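PDB 6R2J: Endoglucanase(Endo-1,4-beta-glucanase)protein from Pseudomonas stutzeri, which probably hydrolyses internal beta-1,4-glycosidic bonds of cellulose and related glucans, and binds cellobiose. Local coordinates for residues I202-Y208 / K247-Y253. Numbering follows the deposited sequence.
Sequences IYEAHLY and KGFLGEY. With BGC (beta-D-glucopyranose), chain E; TRS (2-amino-2-hydroxymethyl-propane-1,3-diol), chain G.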
ATOM      1  N   ILE A 202      -6.298  -2.778   9.672  1.00  9.48           N
ATOM      2  CA  ILE A 202      -5.821  -3.920   8.895  1.00 10.80           C
ATOM      3  C   ILE A 202      -4.298  -3.859   8.874  1.00  9.69           C
ATOM      4  O   ILE A 202      -3.705  -2.785   8.750  1.00  9.86           O
ATOM      5  CB  ILE A 202      -6.429  -3.954   7.473  1.00 11.71           C
ATOM      6  CG1 ILE A 202      -7.958  -4.038   7.611  1.00 11.91           C
ATOM      7  CG2 ILE A 202      -5.848  -5.088   6.677  1.00 11.50           C
ATOM      8  CD1 ILE A 202      -8.735  -3.622   6.333  1.00 13.69           C
ATOM      9  N   TYR A 203      -3.672  -5.027   8.987  1.00  9.42           N
ATOM     10  CA  TYR A 203      -2.220  -5.151   8.983  1.00 10.28           C
ATOM     11  C   TYR A 203      -1.762  -5.476   7.581  1.00 10.07           C
ATOM     12  O   TYR A 203      -2.465  -6.129   6.813  1.00 12.24           O
ATOM     13  CB  TYR A 203      -1.749  -6.206   9.963  1.00 10.61           C
ATOM     14  CG  TYR A 203      -1.997  -5.747  11.368  1.00 10.90           C
ATOM     15  CD1 TYR A 203      -3.220  -5.994  11.979  1.00 11.31           C
ATOM     16  CD2 TYR A 203      -1.033  -5.009  12.067  1.00 10.67           C
ATOM     17  CE1 TYR A 203      -3.469  -5.569  13.261  1.00 10.89           C
ATOM     18  CE2 TYR A 203      -1.264  -4.595  13.372  1.00 11.55           C
ATOM     19  CZ  TYR A 203      -2.488  -4.877  13.965  1.00 11.40           C
ATOM     20  OH  TYR A 203      -2.756  -4.482  15.262  1.00 11.61           O
ATOM     21  N   GLU A 204      -0.602  -4.963   7.229  1.00  9.54           N
ATOM     22  CA  GLU A 204      -0.210  -4.913   5.833  1.00  8.54           C
ATOM     23  C   GLU A 204       1.269  -5.216   5.755  1.00  8.28           C
ATOM     24  O   GLU A 204       2.074  -4.549   6.416  1.00  8.24           O
ATOM     25  CB  GLU A 204      -0.403  -3.528   5.216  1.00  7.55           C
ATOM     26  CG  GLU A 204       0.409  -3.384   3.927  1.00  8.72           C
ATOM     27  CD  GLU A 204       0.261  -1.996   3.291  1.00  8.53           C
ATOM     28  OE1 GLU A 204      -0.458  -1.120   3.851  1.00  9.42           O
ATOM     29  OE2 GLU A 204       0.885  -1.783   2.237  1.00  8.58           O
ATOM     30  N   ALA A 205       1.611  -6.174   4.896  1.00  9.38           N
ATOM     31  CA  ALA A 205       2.977  -6.581   4.612  1.00  9.90           C
ATOM     32  C   ALA A 205       3.209  -6.498   3.109  1.00  9.47           C
ATOM     33  O   ALA A 205       2.261  -6.441   2.309  1.00  7.34           O
ATOM     34  CB  ALA A 205       3.263  -8.026   5.049  1.00  9.74           C
ATOM     35  N   HIS A 206       4.501  -6.547   2.753  1.00 10.05           N
ATOM     36  CA  HIS A 206       5.008  -6.514   1.390  1.00  9.29           C
ATOM     37  C   HIS A 206       5.747  -7.806   1.129  1.00  7.87           C
ATOM     38  O   HIS A 206       6.251  -8.445   2.053  1.00  8.31           O
ATOM     39  CB  HIS A 206       5.936  -5.316   1.195  1.00  8.74           C
ATOM     40  CG  HIS A 206       5.216  -4.013   1.342  1.00  9.38           C
ATOM     41  ND1 HIS A 206       5.846  -2.793   1.348  1.00  9.95           N
ATOM     42  CD2 HIS A 206       3.897  -3.750   1.510  1.00  9.60           C
ATOM     43  CE1 HIS A 206       4.950  -1.836   1.521  1.00 10.03           C
ATOM     44  NE2 HIS A 206       3.756  -2.387   1.580  1.00  8.34           N
ATOM     45  N   LEU A 207       5.783  -8.199  -0.136  1.00  8.11           N
ATOM     46  CA  LEU A 207       6.336  -9.503  -0.470  1.00 11.11           C
ATOM     47  C   LEU A 207       6.805  -9.505  -1.914  1.00 12.42           C
ATOM     48  O   LEU A 207       6.011  -9.285  -2.828  1.00 12.87           O
ATOM     49  CB  LEU A 207       5.268 -10.594  -0.247  1.00 12.18           C
ATOM     50  CG  LEU A 207       5.588 -12.083  -0.474  1.00 12.61           C
ATOM     51  CD1 LEU A 207       4.554 -12.915   0.327  1.00 11.24           C
ATOM     52  CD2 LEU A 207       5.623 -12.438  -1.957  1.00 13.11           C
ATOM     53  N   TYR A 208       8.087  -9.777  -2.107  1.00 12.41           N
ATOM     54  CA  TYR A 208       8.672  -9.921  -3.420  1.00 11.96           C
ATOM     55  C   TYR A 208       9.335 -11.291  -3.526  1.00 11.85           C
ATOM     56  O   TYR A 208       9.467 -12.031  -2.549  1.00 13.26           O
ATOM     57  CB  TYR A 208       9.644  -8.775  -3.702  1.00 11.26           C
ATOM     58  CG  TYR A 208       8.957  -7.435  -3.849  1.00  9.55           C
ATOM     59  CD1 TYR A 208       8.453  -7.033  -5.075  1.00  8.44           C
ATOM     60  CD2 TYR A 208       8.834  -6.565  -2.759  1.00  8.92           C
ATOM     61  CE1 TYR A 208       7.845  -5.789  -5.222  1.00  8.39           C
ATOM     62  CE2 TYR A 208       8.194  -5.342  -2.874  1.00  7.70           C
ATOM     63  CZ  TYR A 208       7.719  -4.938  -4.113  1.00  8.18           C
ATOM     64  OH  TYR A 208       7.123  -3.710  -4.273  1.00  9.08           O
ATOM     65  N   LYS A 247      -7.062  -8.750  10.359  1.00 12.07           N
ATOM     66  CA  LYS A 247      -7.273  -8.679   8.915  0.59 11.46           C
ATOM     67  C   LYS A 247      -5.980  -8.282   8.220  1.00 11.56           C
ATOM     68  O   LYS A 247      -5.221  -7.464   8.723  1.00 12.01           O
ATOM     69  CB  LYS A 247      -8.361  -7.672   8.526  0.59 11.01           C
ATOM     70  CG  LYS A 247      -9.734  -7.933   9.131  0.59 12.26           C
ATOM     71  CD  LYS A 247     -10.559  -6.651   9.129  0.59 13.69           C
ATOM     72  CE  LYS A 247      -9.993  -5.555  10.066  0.59 14.16           C
ATOM     73  NZ  LYS A 247     -10.893  -4.373  10.145  0.59 14.86           N
ATOM     74  N   GLY A 248      -5.759  -8.842   7.033  1.00 11.30           N
ATOM     75  CA  GLY A 248      -4.546  -8.544   6.289  1.00 11.34           C
ATOM     76  C   GLY A 248      -4.678  -7.886   4.925  1.00 10.28           C
ATOM     77  O   GLY A 248      -5.734  -7.902   4.293  1.00 10.71           O
ATOM     78  N   PHE A 249      -3.549  -7.378   4.431  1.00 10.77           N
ATOM     79  CA  PHE A 249      -3.448  -6.680   3.154  1.00  9.11           C
ATOM     80  C   PHE A 249      -2.004  -6.887   2.696  1.00  8.71           C
ATOM     81  O   PHE A 249      -1.060  -6.594   3.443  1.00  9.47           O
ATOM     82  CB  PHE A 249      -3.851  -5.199   3.330  1.00  7.61           C
ATOM     83  CG  PHE A 249      -3.643  -4.346   2.098  1.00  6.93           C
ATOM     84  CD1 PHE A 249      -4.015  -4.799   0.827  1.00  8.14           C
ATOM     85  CD2 PHE A 249      -3.065  -3.106   2.213  1.00  7.10           C
ATOM     86  CE1 PHE A 249      -3.820  -4.011  -0.313  1.00  6.99           C
ATOM     87  CE2 PHE A 249      -2.842  -2.315   1.077  1.00  8.24           C
ATOM     88  CZ  PHE A 249      -3.230  -2.766  -0.189  1.00  8.06           C
ATOM     89  N   LEU A 250      -1.824  -7.448   1.502  1.00  7.45           N
ATOM     90  CA  LEU A 250      -0.491  -7.522   0.902  1.00  8.30           C
ATOM     91  C   LEU A 250      -0.290  -6.307  -0.005  1.00  7.53           C
ATOM     92  O   LEU A 250      -0.554  -6.343  -1.213  1.00  8.32           O
ATOM     93  CB  LEU A 250      -0.323  -8.823   0.139  1.00 10.54           C
ATOM     94  CG  LEU A 250       1.143  -9.145  -0.110  1.00 12.72           C
ATOM     95  CD1 LEU A 250       1.899  -9.636   1.179  1.00 14.48           C
ATOM     96  CD2 LEU A 250       1.232 -10.161  -1.240  1.00 11.92           C
ATOM     97  N   GLY A 251       0.196  -5.222   0.596  1.00  7.15           N
ATOM     98  CA  GLY A 251       0.191  -3.914  -0.049  1.00  5.69           C
ATOM     99  C   GLY A 251       1.153  -3.735  -1.196  1.00  5.85           C
ATOM    100  O   GLY A 251       1.043  -2.755  -1.943  1.00  6.42           O
ATOM    101  N   GLU A 252       2.134  -4.606  -1.308  1.00  6.62           N
ATOM    102  CA  GLU A 252       2.991  -4.576  -2.477  1.00  5.90           C
ATOM    103  C   GLU A 252       3.523  -5.959  -2.796  1.00  6.02           C
ATOM    104  O   GLU A 252       3.826  -6.743  -1.902  1.00  6.33           O
ATOM    105  CB  GLU A 252       4.247  -3.754  -2.278  1.00  6.43           C
ATOM    106  CG  GLU A 252       4.021  -2.283  -2.117  1.00  7.12           C
ATOM    107  CD  GLU A 252       5.315  -1.542  -1.955  1.00  7.76           C
ATOM    108  OE1 GLU A 252       6.384  -2.129  -2.301  1.00  8.95           O
ATOM    109  OE2 GLU A 252       5.254  -0.396  -1.451  1.00  8.89           O
ATOM    110  N   TYR A 253       3.704  -6.200  -4.091  1.00  7.65           N
ATOM    111  CA  TYR A 253       4.215  -7.422  -4.689  1.00  7.07           C
ATOM    112  C   TYR A 253       4.282  -7.049  -6.167  1.00  7.80           C
ATOM    113  O   TYR A 253       3.456  -6.259  -6.634  1.00  8.29           O
ATOM    114  CB  TYR A 253       3.292  -8.612  -4.445  1.00  8.66           C
ATOM    115  CG  TYR A 253       2.119  -8.675  -5.369  1.00  8.64           C
ATOM    116  CD1 TYR A 253       0.951  -7.979  -5.074  1.00  8.57           C
ATOM    117  CD2 TYR A 253       2.173  -9.436  -6.529  1.00  8.52           C
ATOM    118  CE1 TYR A 253      -0.106  -8.040  -5.882  1.00  8.94           C
ATOM    119  CE2 TYR A 253       1.097  -9.490  -7.368  1.00  9.30           C
ATOM    120  CZ  TYR A 253      -0.031  -8.787  -7.059  1.00  8.68           C
ATOM    121  OH  TYR A 253      -1.102  -8.859  -7.932  1.00 11.92           O
TER
HETATM  122  C2  BGC E   2      11.941  -6.545   2.673  0.71 15.36           C
HETATM  123  C3  BGC E   2      10.465  -6.573   2.911  0.71 10.56           C
HETATM  124  C4  BGC E   2       9.929  -5.574   1.939  0.71 11.69           C
HETATM  125  C5  BGC E   2      10.647  -5.420   0.635  0.71 33.08           C
HETATM  126  C6  BGC E   2       9.815  -4.412  -0.098  0.71  7.08           C
HETATM  127  C1  BGC E   2      12.670  -6.199   1.349  0.71 20.14           C
HETATM  128  O2  BGC E   2      12.467  -7.726   3.404  0.71 19.35           O
HETATM  129  O3  BGC E   2      10.111  -6.211   4.251  0.71 51.96           O
HETATM  130  O4  BGC E   2       8.589  -6.011   1.951  0.71 18.47           O
HETATM  131  O5  BGC E   2      12.035  -4.918   0.943  0.71 20.05           O
HETATM  132  O6  BGC E   2      10.649  -3.845  -1.143  0.71 17.58           O
HETATM  133  C   TRS G 401       9.025  -0.283  -2.554  1.00 49.73           C
HETATM  134  C1  TRS G 401       8.005   0.762  -2.068  1.00 12.59           C
HETATM  135  C2  TRS G 401       8.657  -0.829  -3.948  1.00 49.89           C
HETATM  136  C3  TRS G 401      10.445   0.334  -2.576  1.00 28.40           C
HETATM  137  N   TRS G 401       8.952  -1.422  -1.611  1.00 21.70           N
HETATM  138  O1  TRS G 401       7.595   0.452  -0.761  1.00  9.86           O
HETATM  139  O2  TRS G 401       9.443  -1.967  -4.282  1.00 59.54           O
HETATM  140  O3  TRS G 401      10.757   0.876  -1.304  1.00 17.91           O
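Ile-202 meets Lys-247 at about a right angle, its CG1 3.5 Å from Lys-247 CE. CG2, anti to the backbone N, turns instead over the 247-248 peptide and touches Phe-249 CB. Tyr-203 N bonds to Lys-247 O. Tyr-203 O takes a weak, bent bond from Phe-249 N. Glu-204 runs side by side with Phe-249, its OE1 3.7 Å from Phe-249 CD2 at the ring edge. Its OE2 accepts His-206 NE2 from above the carboxylate plane at 3.0 Å. Ala-205 N bonds to Phe-249 O, and Ala-205 O accepts Gly-251 N.

His-206 is stacked on Glu-252: CG of Glu-252 lies 3.7 Å from the ring centroid, and carboxylate and ring planes are 19° apart. Glu-204 OE2 at NE2 and Glu-144 at ND1 hold the His-206 ring between two hydrogen bonds and so fix its rotation. Leu-207 N reaches Glu-252 O, while its CB packs 3.8 Å from Leu-250 CD1. Tyr-208 OH donates to Glu-252 OE1 at 2.6 Å, on the anti side of the carboxylate. That OE1 also accepts the Tris amine at 2.8 Å, and Arg-56 forms a salt bridge to OE2. His-206 and Tyr-208 belong to the glycan pocket.

These are neighbouring parallel strands of the TIM barrel. Glu-204, His-206 and Glu-252 face the barrel interior. Strand 171-175 flanks 201-206 on its other edge. Outside, Tyr-203, Ala-205 and Leu-207 pack on helix 229-244, which connects the two strands in a beta-alpha-beta crossover, and Leu-250 rests on helix 260-276.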